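Local atomic coordinates of phthiocerol synthesis polyketide synthase type I PpsC (Mycobacterium tuberculosis, PDB entry 7AHB), a protein that probably selects extender units and transfers them to the acyl carrier protein through its acyltransferase domain during phthiocerol chain assembly in mycobacteria. Residues D310-I315 / D338-I343; V129-V134 / P263-I268; T49-S54 / I315-H320. All blocks are in the same frame, centred on the assembly; numbering follows the deposited sequence.

Contact 1 (D310-I315 / D338-I343); sequences DHHTFI and DNYLSI
H312 and Y340 meet just ahead of two parallel strands. The imidazole sets CD2 over one face of the phenol ring, displaced toward its rim and 3.5 Å from Y340 CZ. The ring planes are inclined at 34°, centroids 4.4 Å apart. CG beside the backbone N in both residues (chi1 -68° and -70°) brings the rings together. At the imidazole's edge, near its plane, N339 O approaches H312 CD2 to 3.2 Å. H311 O, which this contact buries without a hydrogen-bond partner in the model, lies 3.2 Å from Y340 CE2.

Beyond the rings the strands pair in register. L341 N donates to H312 O (3.0 Å), F314 N returns a nearly straight bond to L341 O (2.9 Å), and I343 N donates to F314 O (3.0 Å). I315 and I343 lie side by side, CG1 to CG1 at 4.0 Å, on the face that also carries T313 and L341.

A second shell fixes the aromatic ends: H312 ND1 is hydrogen-bonded to G47 O, and Y340 OH to G308 O. Helix 324-334 connects the strands as a beta-alpha-beta unit and packs L331 on F314 and Y340, while W124 of helix 106-126 packs on I315 and I343.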
loop_
_atom_site.group_PDB
_atom_site.type_symbol
_atom_site.label_atom_id
_atom_site.label_comp_id
_atom_site.label_asym_id
_atom_site.label_seq_id
_atom_site.Cartn_x
_atom_site.Cartn_y
_atom_site.Cartn_z
ATOM N N ASP A 310 -0.281 0.146 20.927
ATOM C CA ASP A 310 -0.896 -1.035 21.521
ATOM C C ASP A 310 -0.972 -2.239 20.595
ATOM O O ASP A 310 -1.624 -3.221 20.940
ATOM C CB ASP A 310 -2.297 -0.681 22.010
ATOM C CG ASP A 310 -2.258 0.282 23.185
ATOM O OD1 ASP A 310 -1.634 -0.070 24.196
ATOM O OD2 ASP A 310 -2.825 1.380 23.078
ATOM N N HIS A 311 -0.349 -2.186 19.427
ATOM C CA HIS A 311 -0.253 -3.317 18.513
ATOM C C HIS A 311 1.220 -3.625 18.286
ATOM O O HIS A 311 2.033 -2.713 18.084
ATOM C CB HIS A 311 -0.938 -3.022 17.183
ATOM C CG HIS A 311 -2.363 -2.609 17.319
ATOM N ND1 HIS A 311 -2.742 -1.308 17.575
ATOM C CD2 HIS A 311 -3.505 -3.330 17.246
ATOM C CE1 HIS A 311 -4.060 -1.244 17.630
ATOM N NE2 HIS A 311 -4.547 -2.459 17.450
ATOM N N HIS A 312 1.569 -4.906 18.309
ATOM C CA HIS A 312 2.964 -5.298 18.281
ATOM C C HIS A 312 3.371 -6.111 17.070
ATOM O O HIS A 312 4.577 -6.250 16.832
ATOM C CB HIS A 312 3.305 -6.095 19.544
ATOM C CG HIS A 312 3.262 -5.270 20.784
ATOM N ND1 HIS A 312 2.080 -4.914 21.395
ATOM C CD2 HIS A 312 4.251 -4.699 21.509
ATOM C CE1 HIS A 312 2.342 -4.169 22.454
ATOM N NE2 HIS A 312 3.652 -4.020 22.543
ATOM N N THR A 313 2.428 -6.636 16.295
ATOM C CA THR A 313 2.759 -7.371 15.078
ATOM C C THR A 313 2.253 -6.596 13.875
ATOM O O THR A 313 1.052 -6.329 13.772
ATOM C CB THR A 313 2.171 -8.781 15.096
ATOM O OG1 THR A 313 2.755 -9.514 16.178
ATOM C CG2 THR A 313 2.461 -9.496 13.776
ATOM N N PHE A 314 3.173 -6.234 12.982
ATOM C CA PHE A 314 2.867 -5.562 11.730
ATOM C C PHE A 314 3.202 -6.500 10.577
ATOM O O PHE A 314 4.321 -7.011 10.497
ATOM C CB PHE A 314 3.657 -4.262 11.616
ATOM C CG PHE A 314 3.215 -3.206 12.598
ATOM C CD1 PHE A 314 3.536 -3.313 13.936
ATOM C CD2 PHE A 314 2.466 -2.123 12.180
ATOM C CE1 PHE A 314 3.124 -2.356 14.841
ATOM C CE2 PHE A 314 2.054 -1.165 13.086
ATOM C CZ PHE A 314 2.394 -1.292 14.421
ATOM N N ILE A 315 2.234 -6.724 9.697
ATOM C CA ILE A 315 2.384 -7.627 8.553
ATOM C C ILE A 315 2.092 -6.818 7.297
ATOM O O ILE A 315 0.949 -6.386 7.081
ATOM C CB ILE A 315 1.444 -8.836 8.643
ATOM C CG1 ILE A 315 1.692 -9.589 9.931
ATOM C CG2 ILE A 315 1.630 -9.779 7.418
ATOM C CD1 ILE A 315 0.697 -10.701 10.202
ATOM N N ASP A 338 12.184 -4.888 20.702
ATOM C CA ASP A 338 12.299 -6.288 21.089
ATOM C C ASP A 338 10.940 -6.933 21.312
ATOM O O ASP A 338 10.829 -8.160 21.250
ATOM C CB ASP A 338 13.125 -6.435 22.365
ATOM C CG ASP A 338 14.613 -6.283 22.117
ATOM O OD1 ASP A 338 15.009 -6.144 20.935
ATOM O OD2 ASP A 338 15.375 -6.300 23.110
ATOM N N ASN A 339 9.910 -6.141 21.592
ATOM C CA ASN A 339 8.563 -6.647 21.787
ATOM C C ASN A 339 7.724 -6.555 20.525
ATOM O O ASN A 339 6.508 -6.752 20.595
ATOM C CB ASN A 339 7.877 -5.889 22.930
ATOM C CG ASN A 339 8.568 -6.108 24.254
ATOM O OD1 ASN A 339 9.129 -7.177 24.502
ATOM N ND2 ASN A 339 8.562 -5.087 25.103
ATOM N N TYR A 340 8.345 -6.265 19.379
ATOM C CA TYR A 340 7.624 -6.046 18.136
ATOM C C TYR A 340 8.131 -6.969 17.033
ATOM O O TYR A 340 9.229 -7.517 17.104
ATOM C CB TYR A 340 7.751 -4.587 17.668
ATOM C CG TYR A 340 6.988 -3.605 18.536
ATOM C CD1 TYR A 340 7.472 -3.233 19.783
ATOM C CD2 TYR A 340 5.787 -3.047 18.104
ATOM C CE1 TYR A 340 6.789 -2.340 20.567
ATOM C CE2 TYR A 340 5.090 -2.141 18.890
ATOM C CZ TYR A 340 5.596 -1.796 20.120
ATOM O OH TYR A 340 4.912 -0.908 20.920
ATOM N N LEU A 341 7.311 -7.096 15.994
ATOM C CA LEU A 341 7.573 -7.959 14.852
ATOM C C LEU A 341 7.069 -7.212 13.632
ATOM O O LEU A 341 5.905 -6.798 13.598
ATOM C CB LEU A 341 6.856 -9.299 15.013
ATOM C CG LEU A 341 7.125 -10.405 13.989
ATOM C CD1 LEU A 341 8.534 -10.940 14.143
ATOM C CD2 LEU A 341 6.082 -11.507 14.151
ATOM N N SER A 342 7.940 -7.007 12.648
ATOM C CA SER A 342 7.567 -6.369 11.388
ATOM C C SER A 342 7.982 -7.287 10.248
ATOM O O SER A 342 9.178 -7.438 9.978
ATOM C CB SER A 342 8.225 -5.001 11.238
ATOM O OG SER A 342 7.828 -4.374 10.026
ATOM N N ILE A 343 6.997 -7.879 9.570
ATOM C CA ILE A 343 7.249 -8.891 8.550
ATOM C C ILE A 343 6.388 -8.632 7.320
ATOM O O ILE A 343 5.442 -7.847 7.338
ATOM C CB ILE A 343 6.993 -10.324 9.067
ATOM C CG1 ILE A 343 5.556 -10.486 9.549
ATOM C CG2 ILE A 343 7.955 -10.671 10.190
ATOM C CD1 ILE A 343 5.065 -11.940 9.498
#

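Contact 2 (V129-V134 / P263-I268); sequences VTPDAV and PTIPII
V134 and I267 pair in parallel between strand 133-136 and strand 267-269, the latter an outermost strand of the parallel sheet in the alpha/beta hydrolase-like core of the acyltransferase domain. The pairing is short, and its well-packed part centres on V134. Its amide donates to P266 O at 3.0 Å (N-H...O angle 157°), and its carbonyl accepts I268 N at 3.1 Å (160°), so both backbone polar groups are satisfied by segment 263-268, P266 just before the weakly bonded strand and I268 on it. The V134 side chain packs beside these bonds: CG2 sits between the backbone N and the carbonyl carbon (the first torsion of CG1 is -56°) and reaches I267 CB at 3.8 Å. A144 and V147 of helix 141-147 pack on V134 as well, and A144 also touches I267. This helix follows a GxSxG sequence at the end of strand 133-136, consistent with the nucleophile elbow of this family.

Toward the start of both segments the backbones part and side chains bridge them. I265 extends toward the other segment with two branches. Its CD1 touches P131 CG at 4.1 Å, the two side chains crossing at about a right angle, and its CG2 lies 3.4 Å from D132 O. P266 and D132 form the solvent side. The D132 CB points away from segment 263-268, and OD2 is hydrogen-bonded to T49 N; ions probably from the crystallisation liquor, a sulfate near D132 and a thiocyanate near P266, lie alongside. A133 CB and P266 CB make a looser apolar touch at 4.1 Å. P266, a proline, has no N-H to continue the strand pairing; instead its ring carbon CD rests 3.3 Å from D132 O.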
loop_
_atom_site.group_PDB
_atom_site.type_symbol
_atom_site.label_atom_id
_atom_site.label_comp_id
_atom_site.label_asym_id
_atom_site.label_seq_id
_atom_site.Cartn_x
_atom_site.Cartn_y
_atom_site.Cartn_z
ATOM N N VAL A 129 -4.756 -15.877 10.857
ATOM C CA VAL A 129 -4.152 -14.564 11.062
ATOM C C VAL A 129 -5.072 -13.519 10.434
ATOM O O VAL A 129 -5.241 -13.466 9.209
ATOM C CB VAL A 129 -2.736 -14.483 10.470
ATOM C CG1 VAL A 129 -2.171 -13.084 10.650
ATOM C CG2 VAL A 129 -1.825 -15.529 11.091
ATOM N N THR A 130 -5.658 -12.665 11.268
ATOM C CA THR A 130 -6.538 -11.597 10.817
ATOM C C THR A 130 -6.133 -10.301 11.513
ATOM O O THR A 130 -5.571 -10.321 12.621
ATOM C CB THR A 130 -8.023 -11.906 11.109
ATOM O OG1 THR A 130 -8.202 -11.999 12.517
ATOM C CG2 THR A 130 -8.475 -13.199 10.458
ATOM N N PRO A 131 -6.412 -9.152 10.909
ATOM C CA PRO A 131 -5.954 -7.892 11.511
ATOM C C PRO A 131 -6.904 -7.367 12.575
ATOM O O PRO A 131 -8.124 -7.416 12.429
ATOM C CB PRO A 131 -5.882 -6.924 10.321
ATOM C CG PRO A 131 -6.964 -7.436 9.368
ATOM C CD PRO A 131 -7.078 -8.955 9.609
ATOM N N ASP A 132 -6.325 -6.831 13.643
ATOM C CA ASP A 132 -7.091 -6.044 14.601
ATOM C C ASP A 132 -7.260 -4.599 14.133
ATOM O O ASP A 132 -8.185 -3.915 14.577
ATOM C CB ASP A 132 -6.402 -6.052 15.967
ATOM C CG ASP A 132 -6.122 -7.447 16.475
ATOM O OD1 ASP A 132 -7.080 -8.217 16.680
ATOM O OD2 ASP A 132 -4.934 -7.776 16.655
ATOM N N ALA A 133 -6.362 -4.118 13.267
ATOM C CA ALA A 133 -6.411 -2.782 12.693
ATOM C C ALA A 133 -5.679 -2.864 11.362
ATOM O O ALA A 133 -4.844 -3.754 11.150
ATOM C CB ALA A 133 -5.760 -1.719 13.583
ATOM N N VAL A 134 -6.021 -1.957 10.454
ATOM C CA VAL A 134 -5.367 -1.923 9.150
ATOM C C VAL A 134 -4.842 -0.515 8.880
ATOM O O VAL A 134 -5.394 0.489 9.349
ATOM C CB VAL A 134 -6.298 -2.390 7.992
ATOM C CG1 VAL A 134 -6.841 -3.769 8.257
ATOM C CG2 VAL A 134 -7.421 -1.392 7.782
ATOM N N PRO A 263 -16.425 1.508 8.752
ATOM C CA PRO A 263 -15.588 0.322 8.944
ATOM C C PRO A 263 -15.977 -0.465 10.189
ATOM O O PRO A 263 -16.496 0.074 11.176
ATOM C CB PRO A 263 -14.170 0.895 9.063
ATOM C CG PRO A 263 -14.371 2.337 9.485
ATOM C CD PRO A 263 -15.672 2.778 8.913
ATOM N N THR A 264 -15.699 -1.764 10.132
ATOM C CA THR A 264 -15.892 -2.636 11.281
ATOM C C THR A 264 -14.578 -2.986 11.973
ATOM O O THR A 264 -14.601 -3.399 13.138
ATOM C CB THR A 264 -16.608 -3.936 10.878
ATOM O OG1 THR A 264 -15.847 -4.649 9.904
ATOM C CG2 THR A 264 -17.959 -3.633 10.288
ATOM N N ILE A 265 -13.450 -2.817 11.291
ATOM C CA ILE A 265 -12.105 -2.955 11.851
ATOM C C ILE A 265 -11.544 -1.532 11.938
ATOM O O ILE A 265 -11.706 -0.775 10.972
ATOM C CB ILE A 265 -11.195 -3.824 10.962
ATOM C CG1 ILE A 265 -11.798 -5.175 10.707
ATOM C CG2 ILE A 265 -9.821 -4.006 11.607
ATOM C CD1 ILE A 265 -10.809 -6.238 10.230
ATOM N N PRO A 266 -10.874 -1.130 13.020
ATOM C CA PRO A 266 -10.200 0.178 13.031
ATOM C C PRO A 266 -9.338 0.307 11.787
ATOM O O PRO A 266 -8.543 -0.577 11.462
ATOM C CB PRO A 266 -9.356 0.136 14.310
ATOM C CG PRO A 266 -10.205 -0.711 15.235
ATOM C CD PRO A 266 -10.733 -1.819 14.308
ATOM N N ILE A 267 -9.489 1.424 11.084
ATOM C CA ILE A 267 -8.603 1.760 9.972
ATOM C C ILE A 267 -7.962 3.108 10.301
ATOM O O ILE A 267 -8.668 4.098 10.526
ATOM C CB ILE A 267 -9.339 1.793 8.617
ATOM C CG1 ILE A 267 -8.488 2.511 7.581
ATOM C CG2 ILE A 267 -10.713 2.434 8.758
ATOM C CD1 ILE A 267 -8.913 2.200 6.143
ATOM N N ILE A 268 -6.633 3.133 10.355
ATOM C CA ILE A 268 -5.856 4.349 10.558
ATOM C C ILE A 268 -5.519 4.895 9.178
ATOM O O ILE A 268 -4.708 4.316 8.447
ATOM C CB ILE A 268 -4.596 4.055 11.377
ATOM C CG1 ILE A 268 -4.989 3.544 12.778
ATOM C CG2 ILE A 268 -3.725 5.322 11.515
ATOM C CD1 ILE A 268 -3.895 2.807 13.470
#

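Contact 3 (T49-S54 / I315-H320); sequences TVFVYS and IEISAH
The centre of the parallel sheet is formed here by strands 49-53 and 313-316, with F51 opposite I315 and V52 opposite E316. Three hydrogen bonds join the backbones: I315 N to V50 O (2.9 Å), V52 N to I315 O (2.9 Å) and I317 N to V52 O (2.8 Å).

Just after these pairs, I317 lies against two aromatic rings. Its CD1 stands over one face of F51, 3.8 Å from the ring centroid, and its CG1 over one face of Y53, 4.2 Å from that centroid; both are CH-pi contacts. The chi2 of -64° turns CD1 toward F51 instead of extending the chain. I315 CD1 adds a 3.9 Å touch to F51 CE1. The Y53 hydroxyl sits at the edge of the F51 ring, in its plane, and is hydrogen-bonded to T121 OG1.

On the other face, E316 reaches out in an extended chain. S318 OG donates to E316 OE2 at 2.7 Å from above the carboxylate plane, and the amides of L322 and L323 also bond to this carboxylate, which holds it in place just before helix 324-334. Such adjacent inner strands, sandwiched between helices, are typical of the alpha/beta hydrolase-like core of malonyl-transacylase-type acyltransferases.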
loop_
_atom_site.group_PDB
_atom_site.type_symbol
_atom_site.label_atom_id
_atom_site.label_comp_id
_atom_site.label_asym_id
_atom_site.label_seq_id
_atom_site.Cartn_x
_atom_site.Cartn_y
_atom_site.Cartn_z
ATOM N N THR A 49 -2.412 -7.099 16.157
ATOM C CA THR A 49 -1.881 -7.305 14.818
ATOM C C THR A 49 -2.420 -6.239 13.871
ATOM O O THR A 49 -3.635 -6.003 13.820
ATOM C CB THR A 49 -2.258 -8.698 14.293
ATOM O OG1 THR A 49 -1.595 -9.699 15.062
ATOM C CG2 THR A 49 -1.860 -8.842 12.805
ATOM N N VAL A 50 -1.523 -5.651 13.082
ATOM C CA VAL A 50 -1.865 -4.638 12.093
ATOM C C VAL A 50 -1.489 -5.167 10.718
ATOM O O VAL A 50 -0.360 -5.619 10.521
ATOM C CB VAL A 50 -1.126 -3.322 12.379
ATOM C CG1 VAL A 50 -1.456 -2.281 11.328
ATOM C CG2 VAL A 50 -1.500 -2.784 13.799
ATOM N N PHE A 51 -2.432 -5.127 9.784
ATOM C CA PHE A 51 -2.135 -5.416 8.382
ATOM C C PHE A 51 -1.854 -4.106 7.661
ATOM O O PHE A 51 -2.673 -3.184 7.725
ATOM C CB PHE A 51 -3.300 -6.097 7.676
ATOM C CG PHE A 51 -3.371 -7.590 7.872
ATOM C CD1 PHE A 51 -2.777 -8.203 8.961
ATOM C CD2 PHE A 51 -4.067 -8.375 6.966
ATOM C CE1 PHE A 51 -2.877 -9.571 9.141
ATOM C CE2 PHE A 51 -4.156 -9.746 7.139
ATOM C CZ PHE A 51 -3.556 -10.340 8.221
ATOM N N VAL A 52 -0.728 -4.042 6.944
ATOM C CA VAL A 52 -0.291 -2.830 6.249
ATOM C C VAL A 52 -0.353 -3.076 4.744
ATOM O O VAL A 52 0.317 -3.985 4.228
ATOM C CB VAL A 52 1.128 -2.427 6.670
ATOM C CG1 VAL A 52 1.623 -1.267 5.825
ATOM C CG2 VAL A 52 1.173 -2.097 8.179
ATOM N N TYR A 53 -1.108 -2.232 4.033
ATOM C CA TYR A 53 -1.315 -2.380 2.592
ATOM C C TYR A 53 -0.491 -1.316 1.877
ATOM O O TYR A 53 -0.740 -0.113 2.031
ATOM C CB TYR A 53 -2.800 -2.289 2.254
ATOM C CG TYR A 53 -3.552 -3.468 2.829
ATOM C CD1 TYR A 53 -4.032 -3.443 4.130
ATOM C CD2 TYR A 53 -3.711 -4.624 2.103
ATOM C CE1 TYR A 53 -4.701 -4.516 4.668
ATOM C CE2 TYR A 53 -4.369 -5.719 2.634
ATOM C CZ TYR A 53 -4.860 -5.656 3.919
ATOM O OH TYR A 53 -5.508 -6.740 4.456
ATOM N N SER A 54 0.514 -1.767 1.126
ATOM C CA SER A 54 1.414 -0.876 0.427
ATOM C C SER A 54 0.745 -0.320 -0.819
ATOM O O SER A 54 -0.172 -0.920 -1.388
ATOM C CB SER A 54 2.694 -1.608 0.042
ATOM O OG SER A 54 3.519 -0.767 -0.726
ATOM N N ILE A 315 2.234 -6.724 9.697
ATOM C CA ILE A 315 2.384 -7.627 8.553
ATOM C C ILE A 315 2.092 -6.818 7.297
ATOM O O ILE A 315 0.949 -6.386 7.081
ATOM C CB ILE A 315 1.444 -8.836 8.643
ATOM C CG1 ILE A 315 1.692 -9.589 9.931
ATOM C CG2 ILE A 315 1.630 -9.779 7.418
ATOM C CD1 ILE A 315 0.697 -10.701 10.202
ATOM N N GLU A 316 3.105 -6.636 6.455
ATOM C CA GLU A 316 2.903 -5.985 5.169
ATOM C C GLU A 316 2.276 -6.990 4.204
ATOM O O GLU A 316 2.819 -8.084 3.986
ATOM C CB GLU A 316 4.217 -5.443 4.614
ATOM C CG GLU A 316 4.062 -4.802 3.258
ATOM C CD GLU A 316 5.394 -4.304 2.706
ATOM O OE1 GLU A 316 6.297 -4.028 3.540
ATOM O OE2 GLU A 316 5.539 -4.217 1.452
ATOM N N ILE A 317 1.141 -6.611 3.624
ATOM C CA ILE A 317 0.381 -7.481 2.744
ATOM C C ILE A 317 0.772 -7.115 1.313
ATOM O O ILE A 317 0.121 -6.275 0.677
ATOM C CB ILE A 317 -1.129 -7.321 2.967
ATOM C CG1 ILE A 317 -1.475 -7.534 4.435
ATOM C CG2 ILE A 317 -1.894 -8.332 2.076
ATOM C CD1 ILE A 317 -1.199 -8.919 4.961
ATOM N N SER A 318 1.862 -7.688 0.815
ATOM C CA SER A 318 2.387 -7.293 -0.485
ATOM C C SER A 318 3.086 -8.489 -1.116
ATOM O O SER A 318 3.315 -9.525 -0.473
ATOM C CB SER A 318 3.369 -6.104 -0.373
ATOM O OG SER A 318 4.530 -6.495 0.336
ATOM N N ALA A 319 3.452 -8.318 -2.391
ATOM C CA ALA A 319 4.235 -9.325 -3.107
ATOM C C ALA A 319 5.724 -9.276 -2.751
ATOM O O ALA A 319 6.441 -10.266 -2.963
ATOM C CB ALA A 319 4.072 -9.136 -4.616
ATOM N N HIS A 320 6.205 -8.147 -2.207
ATOM C CA HIS A 320 7.596 -8.037 -1.827
ATOM C C HIS A 320 7.701 -6.943 -0.779
ATOM O O HIS A 320 7.159 -5.848 -1.004
ATOM C CB HIS A 320 8.505 -7.706 -3.017
ATOM C CG HIS A 320 9.950 -7.550 -2.647
ATOM N ND1 HIS A 320 10.775 -8.623 -2.380
ATOM C CD2 HIS A 320 10.706 -6.442 -2.467
ATOM C CE1 HIS A 320 11.979 -8.184 -2.057
ATOM N NE2 HIS A 320 11.964 -6.863 -2.109
#

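All three contacts belong to one five-stranded parallel sheet, ordered 267-269, 133-136, 49-53, 313-316, 341-343. Contact 3 lies at its middle, its centre about 12 Å from those of both contact 1 and contact 2, which are about 15 Å apart. Contacts 1 and 3 share I315, and T313 O probably accepts a hydrogen bond from V50 N at 2.8 Å. Between contacts 2 and 3, F51 N and A133 O are probably bonded at 3.1 Å. Along the chain, contact 2 is nested within the loop closed by contact 3. The probable nucleophile elbow follows segment 129-134 of contact 2; Y53 of contact 3 touches it and I267 lies near, whereas contact 1 builds the opposite end of the sheet.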